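Local coordinates for rhodanese domain-containing protein (Thermoplasma volcanium GSS1, PDB 3GK5) that is of unknown function but carries a rhodanese-like domain, a domain found in many sulfurtransferases, and may therefore take part in sulfur transfer or a related reaction, at residues 49-54 with 74-80. Numbering follows the deposited sequence.
Sequences WKILER and FLSQLGL
Trp49 and Leu75 face each other with CA atoms 8.0 Å apart, and the backbones draw closer toward Arg54 and Leu80, whose CA atoms are 5.9 Å apart. The contact is apolar, and the Trp49 indole is its main piece. With chi1 at 70°, its CG sits between the backbone N and the carbonyl carbon, and the ring is turned toward the end of helix 66-76. Leu78 CD1 lies over the centre of its six-membered ring, 3.5 Å from the centroid and almost on the normal, a CH-pi contact. On the same face, Phe74 points its edge at the five-membered ring, with the planes at 83°, a T-shaped pair. Lys50 CG lies over the opposite face, near the rim. Leu75 CD2 packs against Trp49 CB, 3.8 Å away. Leu80 holds two places: its CD1 packs on Trp49 CE3 and on Leu52 CD2, 4.0 Å from each, while its CD2 rests 3.6 Å from Glu53 O. Replacing Trp49 by alanine takes away the indole, and Leu78 CD1 and the Phe74 edge are likely to lose their aromatic partner, with a gap beside Leu80. A Schellman motif ends the helix: Leu80 N hydrogen-bonds to Leu75 O, Gly79 N more weakly to Ser76 O, and Gly79, at positive phi, is the C-prime residue. The Glu53 side chain starts away from helix 66-76, and its carboxylate forms a salt bridge with Lys56. The contact joins the loop between helix 42-48 and strand 58-61 to the C-terminal end of helix 66-76, just before strand 82-85.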
loop_
_atom_site.group_PDB
_atom_site.type_symbol
_atom_site.label_atom_id
_atom_site.label_comp_id
_atom_site.label_asym_id
_atom_site.label_seq_id
_atom_site.Cartn_x
_atom_site.Cartn_y
_atom_site.Cartn_z
ATOM N N TRP A 49 -12.503 -1.883 5.411
ATOM C CA TRP A 49 -11.260 -1.571 6.100
ATOM C C TRP A 49 -11.234 -2.267 7.459
ATOM O O TRP A 49 -10.202 -2.314 8.131
ATOM C CB TRP A 49 -11.133 -0.067 6.314
ATOM C CG TRP A 49 -12.099 0.464 7.316
ATOM C CD1 TRP A 49 -13.366 0.913 7.079
ATOM C CD2 TRP A 49 -11.889 0.575 8.724
ATOM N NE1 TRP A 49 -13.958 1.301 8.255
ATOM C CE2 TRP A 49 -13.073 1.107 9.282
ATOM C CE3 TRP A 49 -10.813 0.280 9.573
ATOM C CZ2 TRP A 49 -13.216 1.345 10.655
ATOM C CZ3 TRP A 49 -10.954 0.517 10.939
ATOM C CH2 TRP A 49 -12.147 1.048 11.465
ATOM N N LYS A 50 -12.387 -2.793 7.859
ATOM C CA LYS A 50 -12.533 -3.472 9.134
ATOM C C LYS A 50 -11.754 -4.773 9.123
ATOM O O LYS A 50 -11.412 -5.323 10.171
ATOM C CB LYS A 50 -14.020 -3.728 9.410
ATOM C CG LYS A 50 -14.902 -2.498 9.136
ATOM C CD LYS A 50 -16.336 -2.623 9.666
ATOM C CE LYS A 50 -17.079 -3.837 9.120
ATOM N NZ LYS A 50 -16.680 -5.120 9.780
ATOM N N ILE A 51 -11.458 -5.248 7.923
ATOM C CA ILE A 51 -10.724 -6.491 7.748
ATOM C C ILE A 51 -9.249 -6.306 8.084
ATOM O O ILE A 51 -8.502 -7.274 8.171
ATOM C CB ILE A 51 -10.853 -6.978 6.304
ATOM C CG1 ILE A 51 -12.312 -6.823 5.852
ATOM C CG2 ILE A 51 -10.415 -8.428 6.205
ATOM C CD1 ILE A 51 -12.543 -7.110 4.382
ATOM N N LEU A 52 -8.842 -5.059 8.283
ATOM C CA LEU A 52 -7.459 -4.741 8.603
ATOM C C LEU A 52 -7.098 -5.003 10.063
ATOM O O LEU A 52 -7.870 -4.682 10.968
ATOM C CB LEU A 52 -7.182 -3.277 8.256
ATOM C CG LEU A 52 -6.758 -2.955 6.821
ATOM C CD1 LEU A 52 -7.270 -3.997 5.851
ATOM C CD2 LEU A 52 -7.264 -1.574 6.455
ATOM N N GLU A 53 -5.922 -5.586 10.284
ATOM C CA GLU A 53 -5.436 -5.888 11.633
ATOM C C GLU A 53 -4.892 -4.638 12.301
ATOM O O GLU A 53 -4.201 -3.837 11.672
ATOM C CB GLU A 53 -4.317 -6.930 11.589
ATOM C CG GLU A 53 -4.750 -8.343 11.880
ATOM C CD GLU A 53 -5.654 -8.897 10.818
ATOM O OE1 GLU A 53 -6.775 -8.369 10.655
ATOM O OE2 GLU A 53 -5.241 -9.860 10.139
ATOM N N ARG A 54 -5.178 -4.489 13.588
ATOM C CA ARG A 54 -4.720 -3.326 14.334
ATOM C C ARG A 54 -3.279 -3.516 14.780
ATOM O O ARG A 54 -2.540 -2.549 14.975
ATOM C CB ARG A 54 -5.614 -3.112 15.556
ATOM C CG ARG A 54 -5.378 -1.807 16.283
ATOM C CD ARG A 54 -6.243 -1.739 17.526
ATOM N NE ARG A 54 -6.236 -0.418 18.146
ATOM C CZ ARG A 54 -6.914 -0.114 19.247
ATOM N NH1 ARG A 54 -7.648 -1.042 19.848
ATOM N NH2 ARG A 54 -6.866 1.115 19.747
ATOM N N PHE A 74 -7.493 8.619 5.991
ATOM C CA PHE A 74 -8.711 7.975 6.449
ATOM C C PHE A 74 -8.427 6.937 7.533
ATOM O O PHE A 74 -9.018 6.974 8.609
ATOM C CB PHE A 74 -9.406 7.316 5.255
ATOM C CG PHE A 74 -10.670 6.582 5.610
ATOM C CD1 PHE A 74 -11.775 7.264 6.110
ATOM C CD2 PHE A 74 -10.755 5.200 5.436
ATOM C CE1 PHE A 74 -12.949 6.580 6.435
ATOM C CE2 PHE A 74 -11.917 4.509 5.755
ATOM C CZ PHE A 74 -13.020 5.198 6.258
ATOM N N LEU A 75 -7.513 6.016 7.258
ATOM C CA LEU A 75 -7.202 4.963 8.218
ATOM C C LEU A 75 -6.365 5.447 9.400
ATOM O O LEU A 75 -6.303 4.778 10.431
ATOM C CB LEU A 75 -6.470 3.819 7.514
ATOM C CG LEU A 75 -7.126 3.261 6.252
ATOM C CD1 LEU A 75 -6.161 2.299 5.586
ATOM C CD2 LEU A 75 -8.439 2.570 6.591
ATOM N N SER A 76 -5.717 6.599 9.251
ATOM C CA SER A 76 -4.883 7.136 10.318
ATOM C C SER A 76 -5.739 7.643 11.468
ATOM O O SER A 76 -5.358 7.538 12.632
ATOM C CB SER A 76 -4.009 8.282 9.799
ATOM O OG SER A 76 -4.782 9.451 9.601
ATOM N N GLN A 77 -6.900 8.196 11.144
ATOM C CA GLN A 77 -7.781 8.722 12.174
ATOM C C GLN A 77 -8.568 7.599 12.832
ATOM O O GLN A 77 -9.235 7.813 13.838
ATOM C CB GLN A 77 -8.747 9.749 11.578
ATOM C CG GLN A 77 -8.079 10.830 10.740
ATOM C CD GLN A 77 -9.086 11.785 10.120
ATOM O OE1 GLN A 77 -9.816 12.476 10.833
ATOM N NE2 GLN A 77 -9.134 11.824 8.788
ATOM N N LEU A 78 -8.497 6.400 12.262
ATOM C CA LEU A 78 -9.212 5.262 12.825
ATOM C C LEU A 78 -8.289 4.450 13.726
ATOM O O LEU A 78 -8.598 3.311 14.088
ATOM C CB LEU A 78 -9.769 4.371 11.712
ATOM C CG LEU A 78 -10.776 5.026 10.762
ATOM C CD1 LEU A 78 -11.007 4.126 9.571
ATOM C CD2 LEU A 78 -12.079 5.311 11.498
ATOM N N GLY A 79 -7.146 5.036 14.066
ATOM C CA GLY A 79 -6.198 4.371 14.944
ATOM C C GLY A 79 -5.395 3.230 14.350
ATOM O O GLY A 79 -4.964 2.327 15.068
ATOM N N LEU A 80 -5.188 3.262 13.038
ATOM C CA LEU A 80 -4.419 2.216 12.386
ATOM C C LEU A 80 -2.998 2.664 12.126
ATOM O O LEU A 80 -2.734 3.816 11.779
ATOM C CB LEU A 80 -5.066 1.790 11.068
ATOM C CG LEU A 80 -6.234 0.808 11.154
ATOM C CD1 LEU A 80 -6.855 0.659 9.781
ATOM C CD2 LEU A 80 -5.752 -0.544 11.669
#